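Local coordinates for interferon-inducible protein AIM2 (Mus musculus, PDB 4JBM) that senses double-stranded DNA in the cytosol through its HIN domain, the part present here, and triggers assembly of the AIM2 inflammasome, at residues Thr150-Glu164 and Leu174-Ala187. Numbering follows the deposited sequence.
Sequences TKCEEGDKIRLTFFE and LKSGPCSFFKVIKA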
loop_
_atom_site.group_PDB
_atom_site.type_symbol
_atom_site.label_atom_id
_atom_site.label_comp_id
_atom_site.label_asym_id
_atom_site.label_seq_id
_atom_site.Cartn_x
_atom_site.Cartn_y
_atom_site.Cartn_z
ATOM N N THR A 150 4.348 -15.871 -8.280
ATOM C CA THR A 150 2.932 -15.567 -8.317
ATOM C C THR A 150 2.477 -15.474 -9.773
ATOM O O THR A 150 2.428 -14.384 -10.347
ATOM C CB THR A 150 2.655 -14.229 -7.604
ATOM O OG1 THR A 150 3.642 -13.263 -7.990
ATOM C CG2 THR A 150 2.690 -14.404 -6.091
ATOM N N LYS A 151 2.178 -16.621 -10.376
ATOM C CA LYS A 151 1.743 -16.653 -11.766
ATOM C C LYS A 151 0.291 -16.197 -11.926
ATOM O O LYS A 151 -0.655 -16.805 -11.418
ATOM C CB LYS A 151 1.978 -18.054 -12.335
ATOM C CG LYS A 151 1.146 -19.162 -11.709
ATOM C CD LYS A 151 1.392 -20.480 -12.424
ATOM C CE LYS A 151 2.815 -20.977 -12.184
ATOM N NZ LYS A 151 3.085 -22.258 -12.889
ATOM N N CYS A 152 0.135 -15.089 -12.634
ATOM C CA CYS A 152 -1.165 -14.471 -12.799
ATOM C C CYS A 152 -1.656 -14.600 -14.237
ATOM O O CYS A 152 -0.942 -14.242 -15.168
ATOM C CB CYS A 152 -1.077 -13.010 -12.353
ATOM S SG CYS A 152 -2.229 -11.851 -13.085
ATOM N N GLU A 153 -2.870 -15.110 -14.411
ATOM C CA GLU A 153 -3.471 -15.235 -15.737
ATOM C C GLU A 153 -4.470 -14.099 -15.926
ATOM O O GLU A 153 -4.834 -13.426 -14.959
ATOM C CB GLU A 153 -4.178 -16.589 -15.884
ATOM C CG GLU A 153 -3.310 -17.795 -15.536
ATOM C CD GLU A 153 -4.123 -19.039 -15.232
ATOM O OE1 GLU A 153 -3.575 -19.982 -14.623
ATOM O OE2 GLU A 153 -5.315 -19.071 -15.598
ATOM N N GLU A 154 -4.904 -13.867 -17.160
ATOM C CA GLU A 154 -5.921 -12.852 -17.406
ATOM C C GLU A 154 -7.212 -13.197 -16.670
ATOM O O GLU A 154 -7.638 -14.355 -16.656
ATOM C CB GLU A 154 -6.215 -12.711 -18.896
ATOM C CG GLU A 154 -7.294 -11.677 -19.170
ATOM C CD GLU A 154 -7.903 -11.790 -20.550
ATOM O OE1 GLU A 154 -7.835 -12.888 -21.142
ATOM O OE2 GLU A 154 -8.452 -10.779 -21.039
ATOM N N GLY A 155 -7.831 -12.188 -16.060
ATOM C CA GLY A 155 -9.055 -12.376 -15.303
ATOM C C GLY A 155 -8.763 -12.488 -13.820
ATOM O O GLY A 155 -9.666 -12.421 -12.980
ATOM N N ASP A 156 -7.485 -12.636 -13.492
ATOM C CA ASP A 156 -7.089 -12.641 -12.098
ATOM C C ASP A 156 -6.995 -11.215 -11.573
ATOM O O ASP A 156 -7.230 -10.247 -12.294
ATOM C CB ASP A 156 -5.743 -13.346 -11.907
ATOM C CG ASP A 156 -5.810 -14.836 -12.202
ATOM O OD1 ASP A 156 -6.882 -15.439 -11.985
ATOM O OD2 ASP A 156 -4.778 -15.402 -12.625
ATOM N N LYS A 157 -6.627 -11.096 -10.310
ATOM C CA LYS A 157 -6.434 -9.799 -9.705
ATOM C C LYS A 157 -5.071 -9.757 -9.044
ATOM O O LYS A 157 -4.497 -10.794 -8.700
ATOM C CB LYS A 157 -7.529 -9.503 -8.678
ATOM C CG LYS A 157 -8.951 -9.466 -9.238
ATOM C CD LYS A 157 -9.940 -9.082 -8.133
ATOM C CE LYS A 157 -11.356 -8.983 -8.652
ATOM N NZ LYS A 157 -11.956 -10.324 -8.778
ATOM N N ILE A 158 -4.543 -8.548 -8.910
ATOM C CA ILE A 158 -3.319 -8.317 -8.171
ATOM C C ILE A 158 -3.617 -7.394 -7.001
ATOM O O ILE A 158 -4.286 -6.369 -7.153
ATOM C CB ILE A 158 -2.204 -7.738 -9.063
ATOM C CG1 ILE A 158 -2.681 -6.485 -9.788
ATOM C CG2 ILE A 158 -1.773 -8.764 -10.074
ATOM C CD1 ILE A 158 -1.644 -5.925 -10.777
ATOM N N ARG A 159 -3.162 -7.789 -5.823
ATOM C CA ARG A 159 -3.268 -6.960 -4.631
ATOM C C ARG A 159 -1.911 -6.299 -4.422
ATOM O O ARG A 159 -0.904 -6.981 -4.187
ATOM C CB ARG A 159 -3.691 -7.801 -3.427
ATOM C CG ARG A 159 -4.202 -7.024 -2.216
ATOM C CD ARG A 159 -4.247 -7.983 -1.053
ATOM N NE ARG A 159 -2.886 -8.329 -0.650
ATOM C CZ ARG A 159 -2.563 -9.276 0.224
ATOM N NH1 ARG A 159 -3.495 -10.032 0.777
ATOM N NH2 ARG A 159 -1.290 -9.494 0.510
ATOM N N LEU A 160 -1.913 -4.974 -4.548
ATOM C CA LEU A 160 -0.733 -4.126 -4.434
ATOM C C LEU A 160 -0.672 -3.495 -3.048
ATOM O O LEU A 160 -1.677 -2.983 -2.548
ATOM C CB LEU A 160 -0.793 -3.004 -5.480
ATOM C CG LEU A 160 -0.339 -3.238 -6.926
ATOM C CD1 LEU A 160 -0.827 -4.557 -7.456
ATOM C CD2 LEU A 160 -0.822 -2.108 -7.817
ATOM N N THR A 161 0.501 -3.542 -2.427
ATOM C CA THR A 161 0.736 -2.826 -1.174
ATOM C C THR A 161 1.990 -1.950 -1.300
ATOM O O THR A 161 3.071 -2.455 -1.620
ATOM C CB THR A 161 0.884 -3.794 0.016
ATOM O OG1 THR A 161 -0.147 -4.790 -0.034
ATOM C CG2 THR A 161 0.806 -3.044 1.334
ATOM N N PHE A 162 1.827 -0.642 -1.097
ATOM C CA PHE A 162 2.922 0.321 -1.211
ATOM C C PHE A 162 3.568 0.355 -2.596
ATOM O O PHE A 162 4.787 0.321 -2.724
ATOM C CB PHE A 162 3.993 0.079 -0.139
ATOM C CG PHE A 162 4.660 1.335 0.370
ATOM C CD1 PHE A 162 3.999 2.203 1.224
ATOM C CD2 PHE A 162 5.973 1.630 0.002
ATOM C CE1 PHE A 162 4.622 3.347 1.700
ATOM C CE2 PHE A 162 6.607 2.773 0.468
ATOM C CZ PHE A 162 5.930 3.633 1.322
ATOM N N PHE A 163 2.761 0.421 -3.640
ATOM C CA PHE A 163 3.330 0.690 -4.942
ATOM C C PHE A 163 3.320 2.198 -5.064
ATOM O O PHE A 163 2.690 2.871 -4.243
ATOM C CB PHE A 163 2.507 0.028 -6.050
ATOM C CG PHE A 163 2.914 -1.388 -6.333
ATOM C CD1 PHE A 163 2.942 -2.339 -5.315
ATOM C CD2 PHE A 163 3.323 -1.760 -7.602
ATOM C CE1 PHE A 163 3.335 -3.646 -5.574
ATOM C CE2 PHE A 163 3.716 -3.063 -7.869
ATOM C CZ PHE A 163 3.729 -4.006 -6.849
ATOM N N GLU A 164 3.983 2.740 -6.083
ATOM C CA GLU A 164 3.999 4.190 -6.218
ATOM C C GLU A 164 3.503 4.576 -7.596
ATOM O O GLU A 164 3.710 3.842 -8.545
ATOM C CB GLU A 164 5.410 4.750 -5.962
ATOM C CG GLU A 164 6.009 4.368 -4.612
ATOM C CD GLU A 164 6.909 3.146 -4.683
ATOM O OE1 GLU A 164 7.269 2.737 -5.807
ATOM O OE2 GLU A 164 7.261 2.601 -3.613
ATOM N N LEU A 174 2.028 2.291 -12.407
ATOM C CA LEU A 174 2.220 1.997 -10.999
ATOM C C LEU A 174 3.472 1.151 -10.930
ATOM O O LEU A 174 3.620 0.176 -11.665
ATOM C CB LEU A 174 1.006 1.268 -10.402
ATOM C CG LEU A 174 -0.288 2.076 -10.421
ATOM C CD1 LEU A 174 -1.457 1.274 -9.865
ATOM C CD2 LEU A 174 -0.102 3.349 -9.621
ATOM N N LYS A 175 4.375 1.534 -10.041
ATOM C CA LYS A 175 5.685 0.910 -9.967
ATOM C C LYS A 175 5.882 0.249 -8.619
ATOM O O LYS A 175 5.543 0.821 -7.592
ATOM C CB LYS A 175 6.776 1.971 -10.212
ATOM C CG LYS A 175 8.215 1.453 -10.191
ATOM C CD LYS A 175 9.197 2.464 -10.798
ATOM C CE LYS A 175 10.619 2.257 -10.276
ATOM N NZ LYS A 175 11.609 3.179 -10.911
ATOM N N SER A 176 6.391 -0.976 -8.642
ATOM C CA SER A 176 6.852 -1.644 -7.438
ATOM C C SER A 176 8.132 -0.982 -6.955
ATOM O O SER A 176 8.975 -0.580 -7.760
ATOM C CB SER A 176 7.143 -3.114 -7.714
ATOM O OG SER A 176 8.132 -3.251 -8.721
ATOM N N GLY A 177 8.290 -0.893 -5.642
ATOM C CA GLY A 177 9.540 -0.433 -5.072
ATOM C C GLY A 177 10.160 -1.583 -4.306
ATOM O O GLY A 177 9.610 -2.689 -4.290
ATOM N N PRO A 178 11.292 -1.322 -3.634
ATOM C CA PRO A 178 12.032 -2.314 -2.845
ATOM C C PRO A 178 11.204 -2.851 -1.682
ATOM O O PRO A 178 11.309 -4.029 -1.340
ATOM C CB PRO A 178 13.243 -1.524 -2.333
ATOM C CG PRO A 178 12.828 -0.087 -2.412
ATOM C CD PRO A 178 11.971 -0.014 -3.638
ATOM N N CYS A 179 10.387 -1.995 -1.078
ATOM C CA CYS A 179 9.575 -2.410 0.056
ATOM C C CYS A 179 8.093 -2.526 -0.289
ATOM O O CYS A 179 7.235 -2.423 0.589
ATOM C CB CYS A 179 9.768 -1.455 1.236
ATOM S SG CYS A 179 11.319 -1.669 2.140
ATOM N N SER A 180 7.791 -2.751 -1.565
ATOM C CA SER A 180 6.416 -3.021 -1.967
ATOM C C SER A 180 6.076 -4.471 -1.657
ATOM O O SER A 180 6.959 -5.325 -1.587
ATOM C CB SER A 180 6.206 -2.745 -3.460
ATOM O OG SER A 180 6.583 -1.422 -3.785
ATOM N N PHE A 181 4.796 -4.743 -1.459
ATOM C CA PHE A 181 4.305 -6.105 -1.378
ATOM C C PHE A 181 3.397 -6.330 -2.589
ATOM O O PHE A 181 2.636 -5.442 -2.978
ATOM C CB PHE A 181 3.535 -6.319 -0.076
ATOM C CG PHE A 181 3.393 -7.758 0.308
ATOM C CD1 PHE A 181 2.425 -8.555 -0.279
ATOM C CD2 PHE A 181 4.215 -8.306 1.271
ATOM C CE1 PHE A 181 2.284 -9.877 0.082
ATOM C CE2 PHE A 181 4.087 -9.628 1.635
ATOM C CZ PHE A 181 3.117 -10.416 1.039
ATOM N N PHE A 182 3.457 -7.521 -3.172
ATOM C CA PHE A 182 2.658 -7.832 -4.347
ATOM C C PHE A 182 2.088 -9.224 -4.174
ATOM O O PHE A 182 2.800 -10.133 -3.754
ATOM C CB PHE A 182 3.529 -7.768 -5.604
ATOM C CG PHE A 182 2.836 -8.212 -6.864
ATOM C CD1 PHE A 182 2.090 -7.313 -7.602
ATOM C CD2 PHE A 182 2.955 -9.517 -7.323
ATOM C CE1 PHE A 182 1.461 -7.703 -8.765
ATOM C CE2 PHE A 182 2.325 -9.916 -8.489
ATOM C CZ PHE A 182 1.580 -9.005 -9.211
ATOM N N LYS A 183 0.808 -9.394 -4.491
ATOM C CA LYS A 183 0.183 -10.711 -4.393
ATOM C C LYS A 183 -0.777 -10.972 -5.547
ATOM O O LYS A 183 -1.508 -10.089 -5.966
ATOM C CB LYS A 183 -0.565 -10.860 -3.065
ATOM C CG LYS A 183 -1.084 -12.271 -2.811
ATOM C CD LYS A 183 -1.689 -12.431 -1.420
ATOM C CE LYS A 183 -1.791 -13.905 -1.046
ATOM N NZ LYS A 183 -1.605 -14.127 0.413
ATOM N N VAL A 184 -0.788 -12.199 -6.051
ATOM C CA VAL A 184 -1.725 -12.555 -7.104
ATOM C C VAL A 184 -2.944 -13.215 -6.478
ATOM O O VAL A 184 -2.817 -14.196 -5.734
ATOM C CB VAL A 184 -1.096 -13.492 -8.158
ATOM C CG1 VAL A 184 -2.178 -14.135 -9.006
ATOM C CG2 VAL A 184 -0.128 -12.725 -9.034
ATOM N N ILE A 185 -4.119 -12.664 -6.776
ATOM C CA ILE A 185 -5.379 -13.215 -6.296
ATOM C C ILE A 185 -6.052 -13.885 -7.479
ATOM O O ILE A 185 -6.528 -13.215 -8.392
ATOM C CB ILE A 185 -6.315 -12.127 -5.729
ATOM C CG1 ILE A 185 -5.560 -11.215 -4.755
ATOM C CG2 ILE A 185 -7.507 -12.768 -5.035
ATOM C CD1 ILE A 185 -5.194 -11.884 -3.440
ATOM N N LYS A 186 -6.076 -15.213 -7.465
ATOM C CA LYS A 186 -6.532 -15.967 -8.622
ATOM C C LYS A 186 -8.051 -16.046 -8.673
ATOM O O LYS A 186 -8.708 -16.258 -7.651
ATOM C CB LYS A 186 -5.938 -17.378 -8.619
ATOM C CG LYS A 186 -4.431 -17.422 -8.766
ATOM C CD LYS A 186 -3.961 -18.805 -9.183
ATOM C CE LYS A 186 -4.446 -19.148 -10.579
ATOM N NZ LYS A 186 -3.941 -18.183 -11.597
ATOM N N ALA A 187 -8.598 -15.858 -9.868
ATOM C CA ALA A 187 -10.008 -16.096 -10.096
ATOM C C ALA A 187 -10.288 -17.543 -9.733
ATOM O O ALA A 187 -9.453 -18.415 -9.964
ATOM C CB ALA A 187 -10.355 -15.839 -11.543
#
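Phe163, from beyond the corner at Thr161-Phe162, meets Phe182 obliquely, its CZ 3.8 Å from CD1 of Phe182. Strands 157-160 and 181-185 pair antiparallel (155° between their directions), as the bond from Arg159 N to Lys183 O (2.8 Å) attests. The Phe163 ring is clamped on both faces: CA of Ser176 makes a CH-pi contact 3.8 Å from its centroid, and CG of Leu160 sits over the centre of the opposite face. Its edge meets Phe181 O in plane. With CG anti to the backbone N (chi1 174°), Phe182 runs alongside Leu160 and presents CZ to Ile158 CG2 at 3.5 Å. On the other face of the sheet, Arg159 and Lys183 extend side by side; CD of Lys183 lies over one guanidinium face, toward its rim, 3.5 Å from NH2 of Arg159.

Asp156 OD1 accepts a bond from Ala187 N (2.8 Å, 165° at the hydrogen). From opposite faces of the carboxylate plane, OD2 accepts Glu153 N and forms a salt bridge with Lys186 NZ (3.1 Å), which also reaches Glu153 OE1; this restrains its rotation. Ser180 OG donates to Phe162 O (2.7 Å) from above the carbonyl plane and accepts from Gly177 N, tying the type I turn Gly177-Ser180 to the corner.

Phe162 and Phe163 both face Val112, a G1 beta bulge between strands 157-160 and 163-168 in the second OB fold of the HIN domain. Strand 111-123 flanks strand 157-160, Val141 and Val143 of strand 137-144 pack against Phe163, and a disulfide links Cys179 to Cys17, just after strand 4-16.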